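Local coordinates for BH1974 protein (Bacillus halodurans, PDB 3ON5), which is of unestablished function but belongs to the XdhC/CoxI family, whose members probably assist maturation of molybdenum enzymes such as xanthine dehydrogenase, at residues L25-A30 and R132-L137; G140-H145 and I195-E200. All coordinates share one frame; numbering follows the deposited sequence.

Contact 1 of 2, residues L25-A30 and R132-L137; sequences LLETLA and RVYDYL
The aromatic ring of Y134 reaches across to helix 22-30 and packs against CB and CG of E27. Its CG stands anti to the backbone N (chi1 173°), which directs the ring toward E27 and brings CE1 to 3.6 Å from E27 CB. Farther out, the hydroxyl OH of Y134 rests against the aliphatic part of the glutamate, 3.5 Å from E27 CG. The E27 carboxylate is turned 60° from the ring plane, and its OE1 sits 3.7 Å from Y134 OH; no hydrogen bond is made between them, and the hydroxyl meets mainly the aliphatic CG of the glutamate. The glutamate head lies near the like-charged E24, which may raise its proton affinity somewhat.

The two helices meet at a steep angle: the segments run 125° apart, and their axes come within 9.5 Å. Helix 22-30 thus packs across helix 124-139, the helix that leads into the central antiparallel sheet, while its other flank, through L25 and T28, covers strands 55-59 and 64-65 of the N-terminal sheet.

On the buried side L26 is the residue that reaches inward. Its methyl CD1 rests over the junction of two side chains of the facing helix, 3.7 Å from V133 CG1 and 3.9 Å from L137 CD1; the L26 and L137 side chains cross at about a right angle. L130 also touches L26 one turn earlier on that helix. Closer to the backbones, L26 CB and Y134 CB are 4.2 Å apart. With an alanine in place of Y134 the ring's cover over E27 would be lost, and the glutamate chain would probably be left freer to turn.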
loop_
_atom_site.group_PDB
_atom_site.type_symbol
_atom_site.label_atom_id
_atom_site.label_comp_id
_atom_site.label_asym_id
_atom_site.label_seq_id
_atom_site.Cartn_x
_atom_site.Cartn_y
_atom_site.Cartn_z
ATOM N N LEU A 25 -14.783 7.940 17.559
ATOM C CA LEU A 25 -14.948 8.971 16.542
ATOM C C LEU A 25 -14.566 10.327 17.111
ATOM O O LEU A 25 -13.820 11.063 16.476
ATOM C CB LEU A 25 -16.380 8.994 16.023
ATOM C CG LEU A 25 -16.565 9.523 14.587
ATOM C CD1 LEU A 25 -16.198 8.451 13.532
ATOM C CD2 LEU A 25 -17.987 9.923 14.362
ATOM N N LEU A 26 -15.043 10.636 18.327
ATOM C CA LEU A 26 -14.722 11.862 19.049
ATOM C C LEU A 26 -13.247 11.881 19.450
ATOM O O LEU A 26 -12.673 12.959 19.603
ATOM C CB LEU A 26 -15.608 12.031 20.297
ATOM C CG LEU A 26 -17.109 12.208 20.127
ATOM C CD1 LEU A 26 -17.756 12.376 21.460
ATOM C CD2 LEU A 26 -17.453 13.433 19.287
ATOM N N GLU A 27 -12.637 10.696 19.638
ATOM C CA GLU A 27 -11.223 10.554 19.980
ATOM C C GLU A 27 -10.386 11.051 18.813
ATOM O O GLU A 27 -9.435 11.792 19.040
ATOM C CB GLU A 27 -10.875 9.089 20.335
ATOM C CG GLU A 27 -9.510 8.892 20.989
ATOM C CD GLU A 27 -9.214 7.494 21.510
ATOM O OE1 GLU A 27 -10.106 6.889 22.153
ATOM O OE2 GLU A 27 -8.055 7.044 21.358
ATOM N N THR A 28 -10.778 10.681 17.571
ATOM C CA THR A 28 -10.140 11.012 16.291
ATOM C C THR A 28 -10.033 12.562 16.116
ATOM O O THR A 28 -9.020 13.029 15.582
ATOM C CB THR A 28 -10.937 10.349 15.155
ATOM O OG1 THR A 28 -10.950 8.939 15.394
ATOM C CG2 THR A 28 -10.361 10.611 13.770
ATOM N N LEU A 29 -11.008 13.343 16.616
ATOM C CA LEU A 29 -10.980 14.812 16.545
ATOM C C LEU A 29 -9.908 15.429 17.460
ATOM O O LEU A 29 -9.363 16.486 17.130
ATOM C CB LEU A 29 -12.337 15.378 16.926
ATOM C CG LEU A 29 -13.445 15.024 15.966
ATOM C CD1 LEU A 29 -14.754 14.983 16.657
ATOM C CD2 LEU A 29 -13.451 15.945 14.779
ATOM N N ALA A 30 -9.604 14.771 18.595
ATOM C CA ALA A 30 -8.586 15.216 19.561
ATOM C C ALA A 30 -7.148 15.103 18.966
ATOM O O ALA A 30 -6.294 15.941 19.280
ATOM C CB ALA A 30 -8.692 14.406 20.855
ATOM N N ARG A 132 -14.883 18.431 24.778
ATOM C CA ARG A 132 -15.520 18.466 26.094
ATOM C C ARG A 132 -16.451 17.258 26.252
ATOM O O ARG A 132 -16.499 16.683 27.337
ATOM C CB ARG A 132 -16.280 19.785 26.306
ATOM C CG ARG A 132 -16.654 20.041 27.763
ATOM C CD ARG A 132 -17.156 21.448 27.989
ATOM N NE ARG A 132 -17.469 21.704 29.399
ATOM C CZ ARG A 132 -17.927 22.866 29.868
ATOM N NH1 ARG A 132 -18.131 23.890 29.045
ATOM N NH2 ARG A 132 -18.187 23.010 31.163
ATOM N N VAL A 133 -17.156 16.844 25.169
ATOM C CA VAL A 133 -18.040 15.674 25.156
ATOM C C VAL A 133 -17.196 14.422 25.461
ATOM O O VAL A 133 -17.524 13.673 26.381
ATOM C CB VAL A 133 -18.809 15.542 23.826
ATOM C CG1 VAL A 133 -19.731 14.331 23.844
ATOM C CG2 VAL A 133 -19.604 16.801 23.535
ATOM N N TYR A 134 -16.074 14.253 24.734
ATOM C CA TYR A 134 -15.126 13.151 24.884
ATOM C C TYR A 134 -14.641 13.048 26.344
ATOM O O TYR A 134 -14.738 11.971 26.936
ATOM C CB TYR A 134 -13.957 13.351 23.921
ATOM C CG TYR A 134 -12.819 12.374 24.082
ATOM C CD1 TYR A 134 -12.893 11.091 23.542
ATOM C CD2 TYR A 134 -11.628 12.760 24.693
ATOM C CE1 TYR A 134 -11.830 10.197 23.657
ATOM C CE2 TYR A 134 -10.562 11.872 24.822
ATOM C CZ TYR A 134 -10.662 10.596 24.297
ATOM O OH TYR A 134 -9.588 9.742 24.426
ATOM N N ASP A 135 -14.207 14.168 26.940
ATOM C CA ASP A 135 -13.758 14.212 28.334
ATOM C C ASP A 135 -14.856 13.733 29.298
ATOM O O ASP A 135 -14.522 13.058 30.268
ATOM C CB ASP A 135 -13.302 15.625 28.727
ATOM C CG ASP A 135 -12.081 16.120 27.970
ATOM O OD1 ASP A 135 -11.426 15.287 27.274
ATOM O OD2 ASP A 135 -11.766 17.333 28.076
ATOM N N TYR A 136 -16.144 14.042 29.035
ATOM C CA TYR A 136 -17.224 13.576 29.906
ATOM C C TYR A 136 -17.447 12.071 29.729
ATOM O O TYR A 136 -17.783 11.415 30.708
ATOM C CB TYR A 136 -18.544 14.339 29.686
ATOM C CG TYR A 136 -18.586 15.670 30.406
ATOM C CD1 TYR A 136 -18.787 15.734 31.781
ATOM C CD2 TYR A 136 -18.462 16.866 29.710
ATOM C CE1 TYR A 136 -18.815 16.954 32.453
ATOM C CE2 TYR A 136 -18.489 18.093 30.370
ATOM C CZ TYR A 136 -18.656 18.131 31.745
ATOM O OH TYR A 136 -18.696 19.330 32.418
ATOM N N LEU A 137 -17.238 11.518 28.522
ATOM C CA LEU A 137 -17.413 10.078 28.291
ATOM C C LEU A 137 -16.256 9.291 28.904
ATOM O O LEU A 137 -16.427 8.129 29.281
ATOM C CB LEU A 137 -17.537 9.752 26.795
ATOM C CG LEU A 137 -18.627 10.448 26.006
ATOM C CD1 LEU A 137 -18.524 10.085 24.544
ATOM C CD2 LEU A 137 -19.988 10.134 26.551
#

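Contact 2 of 2, residues G140-H145 and I195-E200; sequences GKSVFH and IYSPKE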
loop_
_atom_site.group_PDB
_atom_site.type_symbol
_atom_site.label_atom_id
_atom_site.label_comp_id
_atom_site.label_asym_id
_atom_site.label_seq_id
_atom_site.Cartn_x
_atom_site.Cartn_y
_atom_site.Cartn_z
ATOM N N GLY A 140 -17.031 8.868 32.330
ATOM C CA GLY A 140 -18.126 7.921 32.472
ATOM C C GLY A 140 -19.527 8.520 32.417
ATOM O O GLY A 140 -20.519 7.790 32.551
ATOM N N LYS A 141 -19.634 9.845 32.202
ATOM C CA LYS A 141 -20.908 10.568 32.101
ATOM C C LYS A 141 -21.390 10.641 30.619
ATOM O O LYS A 141 -20.617 11.013 29.749
ATOM C CB LYS A 141 -20.752 11.989 32.701
ATOM C CG LYS A 141 -21.974 12.926 32.612
ATOM C CD LYS A 141 -23.095 12.631 33.625
ATOM C CE LYS A 141 -24.406 13.331 33.314
ATOM N NZ LYS A 141 -25.123 12.713 32.158
ATOM N N SER A 142 -22.656 10.259 30.346
ATOM C CA SER A 142 -23.296 10.355 29.024
ATOM C C SER A 142 -23.652 11.830 28.716
ATOM O O SER A 142 -23.807 12.638 29.648
ATOM C CB SER A 142 -24.551 9.479 28.952
ATOM O OG SER A 142 -24.298 8.100 29.162
ATOM N N VAL A 143 -23.777 12.186 27.421
ATOM C CA VAL A 143 -24.084 13.559 26.999
ATOM C C VAL A 143 -25.266 13.537 26.011
ATOM O O VAL A 143 -25.227 12.807 25.027
ATOM C CB VAL A 143 -22.833 14.256 26.377
ATOM C CG1 VAL A 143 -23.153 15.675 25.901
ATOM C CG2 VAL A 143 -21.649 14.263 27.342
ATOM N N PHE A 144 -26.295 14.343 26.265
ATOM C CA PHE A 144 -27.452 14.407 25.380
ATOM C C PHE A 144 -27.268 15.542 24.391
ATOM O O PHE A 144 -27.240 16.712 24.771
ATOM C CB PHE A 144 -28.765 14.573 26.170
ATOM C CG PHE A 144 -30.002 14.358 25.332
ATOM C CD1 PHE A 144 -30.548 15.397 24.584
ATOM C CD2 PHE A 144 -30.635 13.127 25.303
ATOM C CE1 PHE A 144 -31.690 15.193 23.801
ATOM C CE2 PHE A 144 -31.785 12.929 24.530
ATOM C CZ PHE A 144 -32.308 13.964 23.791
ATOM N N HIS A 145 -27.171 15.199 23.122
ATOM C CA HIS A 145 -26.970 16.183 22.070
ATOM C C HIS A 145 -28.261 16.452 21.325
ATOM O O HIS A 145 -29.021 15.527 21.056
ATOM C CB HIS A 145 -25.886 15.690 21.105
ATOM C CG HIS A 145 -25.588 16.627 19.975
ATOM N ND1 HIS A 145 -25.291 17.957 20.200
ATOM C CD2 HIS A 145 -25.460 16.372 18.652
ATOM C CE1 HIS A 145 -25.031 18.473 19.014
ATOM N NE2 HIS A 145 -25.118 17.556 18.055
ATOM N N ILE A 195 -27.611 10.549 21.767
ATOM C CA ILE A 195 -26.979 10.408 23.070
ATOM C C ILE A 195 -25.599 9.857 22.888
ATOM O O ILE A 195 -25.410 8.781 22.308
ATOM C CB ILE A 195 -27.797 9.538 24.057
ATOM C CG1 ILE A 195 -29.248 10.069 24.184
ATOM C CG2 ILE A 195 -27.091 9.453 25.430
ATOM C CD1 ILE A 195 -30.171 9.260 25.001
ATOM N N TYR A 196 -24.631 10.601 23.405
ATOM C CA TYR A 196 -23.247 10.190 23.415
ATOM C C TYR A 196 -23.026 9.441 24.681
ATOM O O TYR A 196 -23.143 10.047 25.743
ATOM C CB TYR A 196 -22.315 11.394 23.279
ATOM C CG TYR A 196 -22.320 12.037 21.912
ATOM C CD1 TYR A 196 -21.496 11.559 20.886
ATOM C CD2 TYR A 196 -23.080 13.176 21.661
ATOM C CE1 TYR A 196 -21.450 12.186 19.639
ATOM C CE2 TYR A 196 -23.049 13.807 20.414
ATOM C CZ TYR A 196 -22.236 13.306 19.405
ATOM O OH TYR A 196 -22.202 13.957 18.197
ATOM N N SER A 197 -22.844 8.113 24.619
ATOM C CA SER A 197 -22.626 7.396 25.891
ATOM C C SER A 197 -21.244 6.762 25.962
ATOM O O SER A 197 -20.635 6.514 24.918
ATOM C CB SER A 197 -23.679 6.317 26.113
ATOM O OG SER A 197 -24.882 6.853 26.641
ATOM N N PRO A 198 -20.704 6.467 27.169
ATOM C CA PRO A 198 -19.397 5.781 27.218
ATOM C C PRO A 198 -19.542 4.306 26.806
ATOM O O PRO A 198 -20.657 3.786 26.657
ATOM C CB PRO A 198 -18.959 5.937 28.685
ATOM C CG PRO A 198 -20.000 6.813 29.348
ATOM C CD PRO A 198 -21.241 6.673 28.529
ATOM N N LYS A 199 -18.417 3.635 26.596
ATOM C CA LYS A 199 -18.408 2.228 26.202
ATOM C C LYS A 199 -19.094 1.302 27.235
ATOM O O LYS A 199 -18.986 1.498 28.444
ATOM C CB LYS A 199 -16.959 1.743 25.997
ATOM C CG LYS A 199 -16.328 2.197 24.712
ATOM C CD LYS A 199 -14.960 1.603 24.572
ATOM C CE LYS A 199 -14.357 1.879 23.221
ATOM N NZ LYS A 199 -13.010 1.259 23.108
ATOM N N GLU A 200 -19.765 0.283 26.739
ATOM C CA GLU A 200 -20.338 -0.779 27.547
ATOM C C GLU A 200 -19.196 -1.572 28.139
ATOM O O GLU A 200 -18.174 -1.764 27.470
ATOM C CB GLU A 200 -21.282 -1.669 26.715
ATOM C CG GLU A 200 -22.509 -0.957 26.150
ATOM C CD GLU A 200 -23.504 -0.352 27.131
ATOM O OE1 GLU A 200 -23.463 -0.686 28.337
ATOM O OE2 GLU A 200 -24.369 0.427 26.670
#
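Y196 O accepts the backbone N-H of V143 in an almost straight bond, 2.8 Å from V143 N with 166° at the hydrogen, and S142 CA adds a weaker CH···O contact to the same oxygen. The return bond runs from Y196 N to V143 O, so V143 and Y196 form an antiparallel hydrogen-bonded pair, followed by the non-hydrogen-bonded pair F144 and I195. These pairs join strand 143-149 to strand 191-196, an edge strand of the four-stranded central sheet within this chain.

Strand 143-149 comes to this pairing from a helix end. G140, with positive phi, is the C' residue of the Schellman motif that closes helix 124-139, and its carbonyl O lies 3.4 Å from P198 CG. Just beyond, the hydroxyls of S142 and S197 are hydrogen-bonded to each other, OG to OG at 2.9 Å. S142 OG also touches P198 CD.

On one face of the sheet, I195 lays CG1 against the F144 ring, 3.5 Å from CD2, and the two side chains cross at a slant. Y196 and H145 share the face with V143, side by side and pointing the same way, their ring planes 51° apart. The imidazole is fixed from beyond the pair: ND1 bonds to A159 O, and F160 stacks on the ring. With chi1 at -180°, CG opposite the backbone N, the imidazole comes alongside the tyrosine, whose CE2 lies 3.5 Å from H145 CB, with H145 CG at the edge of the tyrosine ring and in its plane.

How the contacts relate
Contact 1 closes before contact 2 opens along the chain, and helix 124-139 connects them: it supplies one side of contact 1, then, through the short turn at 140-142, leads into strand 143-149 of contact 2. The centres are about 10 Å apart, and the two sites touch. Y136 O probably accepts a hydrogen bond from K141 N, while L137 packs its CD2 against Y196 O. V133 serves both, since it also meets V143 and Y196. Both helices thus touch the central sheet around V143 and Y196, helix 124-139 through V133, Y136 and L137 and helix 22-30 through D22 and L26, and segment 195-200 continues into strand 200-205 of the C-terminal Rossmann-type domain.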